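PDB 3A3J: PBP5 from Haemophilus influenzae, which removes the C-terminal D-alanyl residue from the peptides of cell-wall precursors, as a penicillin-binding D-alanyl-D-alanine carboxypeptidase of the peptidase S11 family. Local coordinates for residues A[59-64]-A[86-91]; A[66-71]-A[80-85]; A[95-100]-A[172-177]. All coordinates share one frame; numbering follows the deposited sequence.

Overall arrangement
The three contacts lie on one side of the chain's centre, in the penicillin-binding carboxypeptidase part of the chain. Contact 1 is largely buried and pairs two short strands just where helix 88-98 begins; contact 3, partly buried, uses the far end of that helix and includes the active-site Ser-99. Contact 2 is also partly buried and lies within the connection between the two strands of contact 1, joined to it by backbone bonds of Ile-63 with Asn-83 and Thr-84. Backbone hydrogen bonds dominate contact 1, whereas contact 2 combines a single one with an indole packed on leucine. Contact 3 has none across its segments and rests on aliphatic and aromatic packing.

Contact 1. Residues A[59-64]-A[86-91]; sequences DMVTIG and VSVADL
Asp-59 meets Val-88 where a two-stranded antiparallel sheet, 60-62 with 85-87, runs directly into helix 88-98. The carbonyl O of Asp-59 takes the N-H of Val-88 at 2.9 Å, the donor lying nearly on the C=O axis, and also receives a CA-H...O contact from Ser-87. The first turn of the helix is thereby tied to the end of the strand. Beside this bond, Asp-59 CB packs on Val-88 CG2 at 3.6 Å, while the carboxylate turns to other partners: OD2 accepts from His-56 N and from His-110 NE2 of helix 101-112.

Met-60 and Ser-87 form the non-hydrogen-bonded pair. The methionine chain is bent at both chi2 (-50°) and chi3 (-75°), which curls SD and CE back over the neighbouring strand; SD lies 3.8 Å from Ser-87 CB, and CE rests near the backbone N atoms of Val-86 and Ser-87.

Val-61 follows as the hydrogen-bonded partner of Val-86, its N donating to Val-86 O and its O accepting from Val-86 N, both at 2.8 Å. On the face opposite Met-60, Val-61 CG2 reaches Leu-91 CD1 (3.9 Å) and Val-88 CG2, packing the strand on the first helical turn. Helix 101-112 closes round the same group, with Ala-106 and Leu-107 against Leu-91.

Ile-63 lies beyond the paired residues, yet its CG1 and CD1 bend back to Val-86 CG2, the nearer of the two, CG1, at 3.8 Å; Leu-80 also packs on this isoleucine. Where strand passes into helix, Ser-87 is the N-cap: its OG sits between the backbone N and the carbonyl carbon (chi1 73°) and accepts a nearly straight bond from Asp-90 N at 3.0 Å.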
loop_
_atom_site.group_PDB
_atom_site.type_symbol
_atom_site.label_atom_id
_atom_site.label_comp_id
_atom_site.label_asym_id
_atom_site.label_seq_id
_atom_site.Cartn_x
_atom_site.Cartn_y
_atom_site.Cartn_z
ATOM N N ASP A 59 19.990 -12.576 -11.274
ATOM C CA ASP A 59 20.669 -11.794 -12.302
ATOM C C ASP A 59 21.874 -11.031 -11.723
ATOM O O ASP A 59 21.763 -10.386 -10.715
ATOM C CB ASP A 59 19.714 -10.854 -12.999
ATOM C CG ASP A 59 18.571 -11.588 -13.628
ATOM O OD1 ASP A 59 18.684 -12.811 -13.850
ATOM O OD2 ASP A 59 17.564 -10.950 -13.925
ATOM N N MET A 60 23.017 -11.117 -12.391
ATOM C CA MET A 60 24.227 -10.364 -12.014
ATOM C C MET A 60 24.199 -9.149 -12.886
ATOM O O MET A 60 24.109 -9.280 -14.119
ATOM C CB MET A 60 25.477 -11.195 -12.262
ATOM C CG MET A 60 25.574 -12.414 -11.363
ATOM S SD MET A 60 25.302 -11.944 -9.578
ATOM C CE MET A 60 26.856 -11.148 -9.142
ATOM N N VAL A 61 24.209 -7.974 -12.275
ATOM C CA VAL A 61 24.110 -6.736 -13.001
ATOM C C VAL A 61 25.474 -6.034 -12.945
ATOM O O VAL A 61 26.069 -5.917 -11.857
ATOM C CB VAL A 61 23.079 -5.825 -12.335
ATOM C CG1 VAL A 61 22.982 -4.408 -12.993
ATOM C CG2 VAL A 61 21.728 -6.485 -12.403
ATOM N N THR A 62 25.939 -5.508 -14.085
ATOM C CA THR A 62 27.271 -4.843 -14.156
ATOM C C THR A 62 27.195 -3.428 -13.743
ATOM O O THR A 62 26.406 -2.712 -14.268
ATOM C CB THR A 62 27.789 -4.845 -15.615
ATOM O OG1 THR A 62 27.957 -6.192 -15.984
ATOM C CG2 THR A 62 29.171 -4.139 -15.737
ATOM N N ILE A 63 28.002 -3.000 -12.791
ATOM C CA ILE A 63 27.956 -1.614 -12.391
ATOM C C ILE A 63 28.879 -0.786 -13.339
ATOM O O ILE A 63 30.081 -1.055 -13.431
ATOM C CB ILE A 63 28.494 -1.470 -10.942
ATOM C CG1 ILE A 63 27.831 -2.461 -9.981
ATOM C CG2 ILE A 63 28.299 -0.082 -10.426
ATOM C CD1 ILE A 63 26.284 -2.469 -10.055
ATOM N N GLY A 64 28.378 0.263 -13.971
ATOM C CA GLY A 64 29.222 1.072 -14.848
ATOM C C GLY A 64 29.065 2.457 -14.324
ATOM O O GLY A 64 28.475 2.617 -13.252
ATOM N N VAL A 86 26.776 -7.328 -9.539
ATOM C CA VAL A 86 25.946 -7.357 -8.290
ATOM C C VAL A 86 24.568 -7.961 -8.541
ATOM O O VAL A 86 23.884 -7.558 -9.477
ATOM C CB VAL A 86 25.775 -5.917 -7.717
ATOM C CG1 VAL A 86 25.016 -5.915 -6.367
ATOM C CG2 VAL A 86 27.105 -5.314 -7.520
ATOM N N SER A 87 24.137 -8.892 -7.691
ATOM C CA SER A 87 22.865 -9.556 -7.935
ATOM C C SER A 87 21.642 -8.636 -7.730
ATOM O O SER A 87 21.655 -7.648 -6.985
ATOM C CB SER A 87 22.714 -10.778 -7.048
ATOM O OG SER A 87 22.468 -10.240 -5.749
ATOM N N VAL A 88 20.587 -8.960 -8.447
ATOM C CA VAL A 88 19.347 -8.234 -8.332
ATOM C C VAL A 88 18.859 -8.330 -6.861
ATOM O O VAL A 88 18.425 -7.334 -6.300
ATOM C CB VAL A 88 18.318 -8.831 -9.316
ATOM C CG1 VAL A 88 16.905 -8.552 -8.874
ATOM C CG2 VAL A 88 18.561 -8.301 -10.762
ATOM N N ALA A 89 18.998 -9.488 -6.225
ATOM C CA ALA A 89 18.662 -9.622 -4.752
ATOM C C ALA A 89 19.387 -8.548 -3.928
ATOM O O ALA A 89 18.764 -7.789 -3.197
ATOM C CB ALA A 89 19.060 -11.005 -4.252
ATOM N N ASP A 90 20.703 -8.403 -4.101
ATOM C CA ASP A 90 21.407 -7.372 -3.318
ATOM C C ASP A 90 20.924 -6.042 -3.657
ATOM O O ASP A 90 20.737 -5.188 -2.770
ATOM C CB ASP A 90 22.947 -7.388 -3.520
ATOM C CG ASP A 90 23.614 -8.516 -2.731
ATOM O OD1 ASP A 90 22.988 -8.907 -1.745
ATOM O OD2 ASP A 90 24.732 -9.003 -3.049
ATOM N N LEU A 91 20.720 -5.794 -4.949
ATOM C CA LEU A 91 20.347 -4.437 -5.335
ATOM C C LEU A 91 19.004 -4.019 -4.719
ATOM O O LEU A 91 18.830 -2.949 -4.242
ATOM C CB LEU A 91 20.325 -4.303 -6.865
ATOM C CG LEU A 91 21.677 -4.422 -7.614
ATOM C CD1 LEU A 91 21.376 -4.467 -9.095
ATOM C CD2 LEU A 91 22.448 -3.161 -7.248
#

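Contact 2. Residues A[66-71]-A[80-85]; sequences SAWGRN and LDLNTQ
Trp-68 lays its indole against Leu-82, whose CB stands 3.8 Å from the centroid of the five-membered ring and only 5° off the ring normal, a CH-pi contact. Farther out, Leu-82 CD2 lies over the six-membered ring, 3.9 Å from Trp-68 CZ3, so that one leucine spans both rings. The two torsions that make this overlap possible are alike: chi1 of -174° in the tryptophan and -172° in the leucine extend each CG away from its own backbone N. Arg-70 packs on the opposite face of the indole through CB, its guanidinium turning a face toward CZ3, and the ring thus lies between Leu-82 CB and Arg-70 CB.

Both segments belong to the long connection between strands 60-62 and 85-87, and Leu-82 occupies the second position of a type II beta turn from Asp-81 to Thr-84. Within that turn Thr-84 OG1 donates to Asp-81 O at 2.8 Å, bracing a backbone closure that is itself weak.

At the indole edge, in the ring plane, Leu-80 O lies 3.5 Å from Trp-68 CD1. The same oxygen accepts a nearly straight bond from Gly-69 N (2.8 Å), with the donor in the carbonyl plane. Leu-80 CB and CD1 both lie against Ala-67 O, CB at 3.7 Å, and both Leu-80 and Ala-67 rest on Ala-106 of helix 101-112.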
loop_
_atom_site.group_PDB
_atom_site.type_symbol
_atom_site.label_atom_id
_atom_site.label_comp_id
_atom_site.label_asym_id
_atom_site.label_seq_id
_atom_site.Cartn_x
_atom_site.Cartn_y
_atom_site.Cartn_z
ATOM N N SER A 66 27.053 4.986 -14.414
ATOM C CA SER A 66 25.803 5.703 -13.982
ATOM C C SER A 66 25.252 5.067 -12.685
ATOM O O SER A 66 24.648 5.730 -11.895
ATOM C CB SER A 66 24.726 5.743 -15.071
ATOM O OG SER A 66 24.367 4.398 -15.327
ATOM N N ALA A 67 25.534 3.797 -12.447
ATOM C CA ALA A 67 25.164 3.151 -11.185
ATOM C C ALA A 67 26.237 3.275 -10.065
ATOM O O ALA A 67 26.003 2.904 -8.921
ATOM C CB ALA A 67 24.777 1.639 -11.441
ATOM N N TRP A 68 27.387 3.844 -10.402
ATOM C CA TRP A 68 28.535 3.929 -9.518
ATOM C C TRP A 68 28.278 4.748 -8.264
ATOM O O TRP A 68 27.873 5.870 -8.355
ATOM C CB TRP A 68 29.679 4.545 -10.346
ATOM C CG TRP A 68 31.044 4.626 -9.718
ATOM C CD1 TRP A 68 31.507 4.020 -8.562
ATOM C CD2 TRP A 68 32.150 5.358 -10.263
ATOM N NE1 TRP A 68 32.832 4.355 -8.366
ATOM C CE2 TRP A 68 33.239 5.176 -9.397
ATOM C CE3 TRP A 68 32.319 6.136 -11.422
ATOM C CZ2 TRP A 68 34.504 5.737 -9.665
ATOM C CZ3 TRP A 68 33.585 6.707 -11.677
ATOM C CH2 TRP A 68 34.643 6.494 -10.806
ATOM N N GLY A 69 28.536 4.214 -7.078
ATOM C CA GLY A 69 28.321 5.012 -5.849
ATOM C C GLY A 69 28.842 6.442 -5.938
ATOM O O GLY A 69 28.213 7.382 -5.406
ATOM N N ARG A 70 29.962 6.650 -6.655
ATOM C CA ARG A 70 30.500 7.996 -6.754
ATOM C C ARG A 70 29.520 9.031 -7.262
ATOM O O ARG A 70 29.660 10.193 -6.918
ATOM C CB ARG A 70 31.805 8.104 -7.555
ATOM C CG ARG A 70 32.301 9.537 -7.468
ATOM C CD ARG A 70 33.535 9.833 -8.263
ATOM N NE ARG A 70 33.265 9.825 -9.706
ATOM C CZ ARG A 70 34.232 9.935 -10.611
ATOM N NH1 ARG A 70 33.935 9.888 -11.894
ATOM N NH2 ARG A 70 35.503 10.112 -10.218
ATOM N N ASN A 71 28.530 8.674 -8.077
ATOM C CA ASN A 71 27.601 9.738 -8.470
ATOM C C ASN A 71 26.561 10.110 -7.450
ATOM O O ASN A 71 25.670 10.818 -7.800
ATOM C CB ASN A 71 26.786 9.333 -9.701
ATOM C CG ASN A 71 27.643 8.732 -10.779
ATOM O OD1 ASN A 71 28.777 9.229 -11.082
ATOM N ND2 ASN A 71 27.154 7.619 -11.346
ATOM N N LEU A 80 28.008 0.890 -4.458
ATOM C CA LEU A 80 28.303 0.048 -5.655
ATOM C C LEU A 80 29.587 0.545 -6.299
ATOM O O LEU A 80 29.688 1.742 -6.608
ATOM C CB LEU A 80 27.167 0.123 -6.692
ATOM C CG LEU A 80 25.787 -0.372 -6.212
ATOM C CD1 LEU A 80 24.818 -0.287 -7.342
ATOM C CD2 LEU A 80 25.821 -1.804 -5.644
ATOM N N ASP A 81 30.557 -0.342 -6.466
ATOM C CA ASP A 81 31.857 0.054 -7.095
ATOM C C ASP A 81 31.861 -0.209 -8.602
ATOM O O ASP A 81 31.262 -1.170 -9.093
ATOM C CB ASP A 81 33.019 -0.695 -6.472
ATOM C CG ASP A 81 33.365 -0.152 -5.123
ATOM O OD1 ASP A 81 33.127 1.060 -4.894
ATOM O OD2 ASP A 81 33.808 -0.942 -4.288
ATOM N N LEU A 82 32.532 0.675 -9.322
ATOM C CA LEU A 82 32.612 0.634 -10.764
ATOM C C LEU A 82 33.164 -0.706 -11.189
ATOM O O LEU A 82 34.044 -1.263 -10.557
ATOM C CB LEU A 82 33.501 1.774 -11.249
ATOM C CG LEU A 82 33.559 2.025 -12.756
ATOM C CD1 LEU A 82 32.181 2.353 -13.248
ATOM C CD2 LEU A 82 34.497 3.181 -13.120
ATOM N N ASN A 83 32.574 -1.283 -12.204
ATOM C CA ASN A 83 33.109 -2.508 -12.796
ATOM C C ASN A 83 32.976 -3.737 -11.928
ATOM O O ASN A 83 33.739 -4.682 -12.069
ATOM C CB ASN A 83 34.575 -2.315 -13.259
ATOM C CG ASN A 83 35.064 -3.465 -14.132
ATOM O OD1 ASN A 83 34.342 -3.948 -15.024
ATOM N ND2 ASN A 83 36.269 -3.951 -13.849
ATOM N N THR A 84 32.003 -3.767 -11.025
ATOM C CA THR A 84 31.699 -4.995 -10.355
ATOM C C THR A 84 30.375 -5.535 -10.885
ATOM O O THR A 84 29.653 -4.880 -11.612
ATOM C CB THR A 84 31.582 -4.756 -8.872
ATOM O OG1 THR A 84 30.527 -3.789 -8.655
ATOM C CG2 THR A 84 32.944 -4.141 -8.333
ATOM N N GLN A 85 30.083 -6.752 -10.505
ATOM C CA GLN A 85 28.858 -7.413 -10.838
ATOM C C GLN A 85 28.080 -7.665 -9.551
ATOM O O GLN A 85 28.678 -8.144 -8.585
ATOM C CB GLN A 85 29.225 -8.734 -11.474
ATOM C CG GLN A 85 29.726 -8.459 -12.897
ATOM C CD GLN A 85 28.940 -9.223 -13.878
ATOM O OE1 GLN A 85 29.095 -10.439 -13.989
ATOM N NE2 GLN A 85 28.035 -8.537 -14.583
#

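Contact 3. Residues A[95-100]-A[172-177]; sequences VIVVSG and YSEKDF
Aromatic packing joins Ile-96 to Tyr-172 near the end of helix 88-98. Methyl CG2 of Ile-96 stands over the centre of the phenol ring, 3.7 Å from its centroid and 8° off the normal, a CH-pi contact. CG1 and CD1 of the same side chain extend the cover toward the hydroxyl end, CD1 lying 3.8 Å from Tyr-172 CE2.

Aliphatic contacts continue at Val-97 and Val-98. With chi1 of -172°, Val-97 directs CG1 toward the chain of 174-177, where it meets Phe-177 CB at 4.0 Å and the backbone of Asp-176. Val-98 CG2 approaches the edge of the Phe-177 ring, near its plane.

The polar atoms of Glu-174 meet Val-97 by van der Waals contact and are bonded to residues outside the segments. Val-97 CG1 touches Glu-174 O at 3.6 Å, an oxygen that accepts from Asn-186 ND2, while CG2 crosses the Glu-174 side chain at about a right angle, 3.8 Å from OE1. OE2 forms a salt bridge with Arg-93 of helix 88-98, one turn before Val-97.

This is the active-site region of a penicillin-binding serine peptidase: segment 95-100 holds the active-site Ser-99, with positive phi, and Tyr-172 packs near Lys-39 of the SxxK motif and the substrate-binding Lys-202. With no hydrogen bond across the segments, the contact rests on apolar packing, and polar links run through Lys-202 NZ, bonded to Ile-96 O and weakly to Ser-99 OG.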
loop_
_atom_site.group_PDB
_atom_site.type_symbol
_atom_site.label_atom_id
_atom_site.label_comp_id
_atom_site.label_asym_id
_atom_site.label_seq_id
_atom_site.Cartn_x
_atom_site.Cartn_y
_atom_site.Cartn_z
ATOM N N VAL A 95 17.996 -1.086 -2.149
ATOM C CA VAL A 95 16.937 -0.075 -2.323
ATOM C C VAL A 95 15.941 -0.126 -1.135
ATOM O O VAL A 95 15.598 0.878 -0.587
ATOM C CB VAL A 95 16.085 -0.404 -3.608
ATOM C CG1 VAL A 95 14.848 0.520 -3.670
ATOM C CG2 VAL A 95 16.986 -0.312 -4.881
ATOM N N ILE A 96 15.448 -1.319 -0.832
ATOM C CA ILE A 96 14.430 -1.485 0.203
ATOM C C ILE A 96 14.929 -1.167 1.640
ATOM O O ILE A 96 14.389 -0.286 2.253
ATOM C CB ILE A 96 13.881 -2.869 0.194
ATOM C CG1 ILE A 96 12.909 -3.052 -1.001
ATOM C CG2 ILE A 96 13.161 -3.115 1.565
ATOM C CD1 ILE A 96 12.611 -4.552 -1.223
ATOM N N VAL A 97 16.022 -1.797 2.099
ATOM C CA VAL A 97 16.559 -1.558 3.492
ATOM C C VAL A 97 17.283 -0.235 3.675
ATOM O O VAL A 97 17.017 0.471 4.659
ATOM C CB VAL A 97 17.394 -2.754 3.932
ATOM C CG1 VAL A 97 17.812 -2.651 5.434
ATOM C CG2 VAL A 97 16.557 -4.024 3.663
ATOM N N VAL A 98 18.139 0.179 2.729
ATOM C CA VAL A 98 18.913 1.395 2.977
ATOM C C VAL A 98 18.739 2.480 1.959
ATOM O O VAL A 98 19.563 3.363 1.889
ATOM C CB VAL A 98 20.479 1.094 3.134
ATOM C CG1 VAL A 98 20.697 0.109 4.298
ATOM C CG2 VAL A 98 21.012 0.477 1.880
ATOM N N SER A 99 17.692 2.391 1.135
ATOM C CA SER A 99 17.392 3.449 0.176
ATOM C C SER A 99 18.589 3.753 -0.741
ATOM O O SER A 99 18.960 4.919 -0.929
ATOM C CB SER A 99 17.083 4.689 0.960
ATOM O OG SER A 99 15.806 4.511 1.491
ATOM N N GLY A 100 19.258 2.704 -1.218
ATOM C CA GLY A 100 20.516 2.966 -2.006
ATOM C C GLY A 100 20.226 3.656 -3.335
ATOM O O GLY A 100 19.570 3.079 -4.167
ATOM N N TYR A 172 11.237 -5.413 3.897
ATOM C CA TYR A 172 11.031 -4.123 4.544
ATOM C C TYR A 172 11.138 -4.130 6.090
ATOM O O TYR A 172 11.229 -3.087 6.677
ATOM C CB TYR A 172 9.638 -3.661 4.240
ATOM C CG TYR A 172 9.519 -3.133 2.860
ATOM C CD1 TYR A 172 9.504 -1.789 2.640
ATOM C CD2 TYR A 172 9.478 -3.988 1.763
ATOM C CE1 TYR A 172 9.449 -1.301 1.373
ATOM C CE2 TYR A 172 9.376 -3.485 0.470
ATOM C CZ TYR A 172 9.371 -2.161 0.307
ATOM O OH TYR A 172 9.286 -1.622 -0.947
ATOM N N SER A 173 11.125 -5.281 6.732
ATOM C CA SER A 173 11.380 -5.283 8.154
ATOM C C SER A 173 12.853 -5.758 8.478
ATOM O O SER A 173 13.208 -5.969 9.656
ATOM C CB SER A 173 10.344 -6.168 8.842
ATOM O OG SER A 173 10.372 -7.408 8.158
ATOM N N GLU A 174 13.723 -5.880 7.467
ATOM C CA GLU A 174 15.103 -6.242 7.770
ATOM C C GLU A 174 15.711 -4.996 8.400
ATOM O O GLU A 174 15.493 -3.895 7.891
ATOM C CB GLU A 174 15.862 -6.682 6.506
ATOM C CG GLU A 174 15.323 -8.015 6.026
ATOM C CD GLU A 174 15.995 -8.435 4.746
ATOM O OE1 GLU A 174 16.936 -7.720 4.362
ATOM O OE2 GLU A 174 15.579 -9.418 4.098
ATOM N N LYS A 175 16.417 -5.173 9.528
ATOM C CA LYS A 175 16.884 -4.040 10.378
ATOM C C LYS A 175 18.199 -3.376 9.912
ATOM O O LYS A 175 18.466 -2.206 10.224
ATOM C CB LYS A 175 17.006 -4.512 11.850
ATOM C CG LYS A 175 15.580 -4.672 12.574
ATOM C CD LYS A 175 15.708 -4.534 14.109
ATOM C CE LYS A 175 14.922 -5.539 14.923
ATOM N NZ LYS A 175 13.569 -5.654 14.467
ATOM N N ASP A 176 18.981 -4.116 9.137
ATOM C CA ASP A 176 20.252 -3.600 8.548
ATOM C C ASP A 176 20.620 -4.373 7.295
ATOM O O ASP A 176 19.984 -5.374 6.984
ATOM C CB ASP A 176 21.411 -3.630 9.570
ATOM C CG ASP A 176 21.614 -4.998 10.171
ATOM O OD1 ASP A 176 21.842 -5.952 9.434
ATOM O OD2 ASP A 176 21.489 -5.152 11.411
ATOM N N PHE A 177 21.666 -3.942 6.588
ATOM C CA PHE A 177 22.068 -4.702 5.379
ATOM C C PHE A 177 23.543 -4.449 5.223
ATOM O O PHE A 177 24.002 -3.308 5.258
ATOM C CB PHE A 177 21.318 -4.151 4.129
ATOM C CG PHE A 177 21.820 -4.680 2.766
ATOM C CD1 PHE A 177 21.926 -6.031 2.518
ATOM C CD2 PHE A 177 22.063 -3.810 1.713
ATOM C CE1 PHE A 177 22.336 -6.487 1.276
ATOM C CE2 PHE A 177 22.439 -4.294 0.427
ATOM C CZ PHE A 177 22.528 -5.609 0.219
#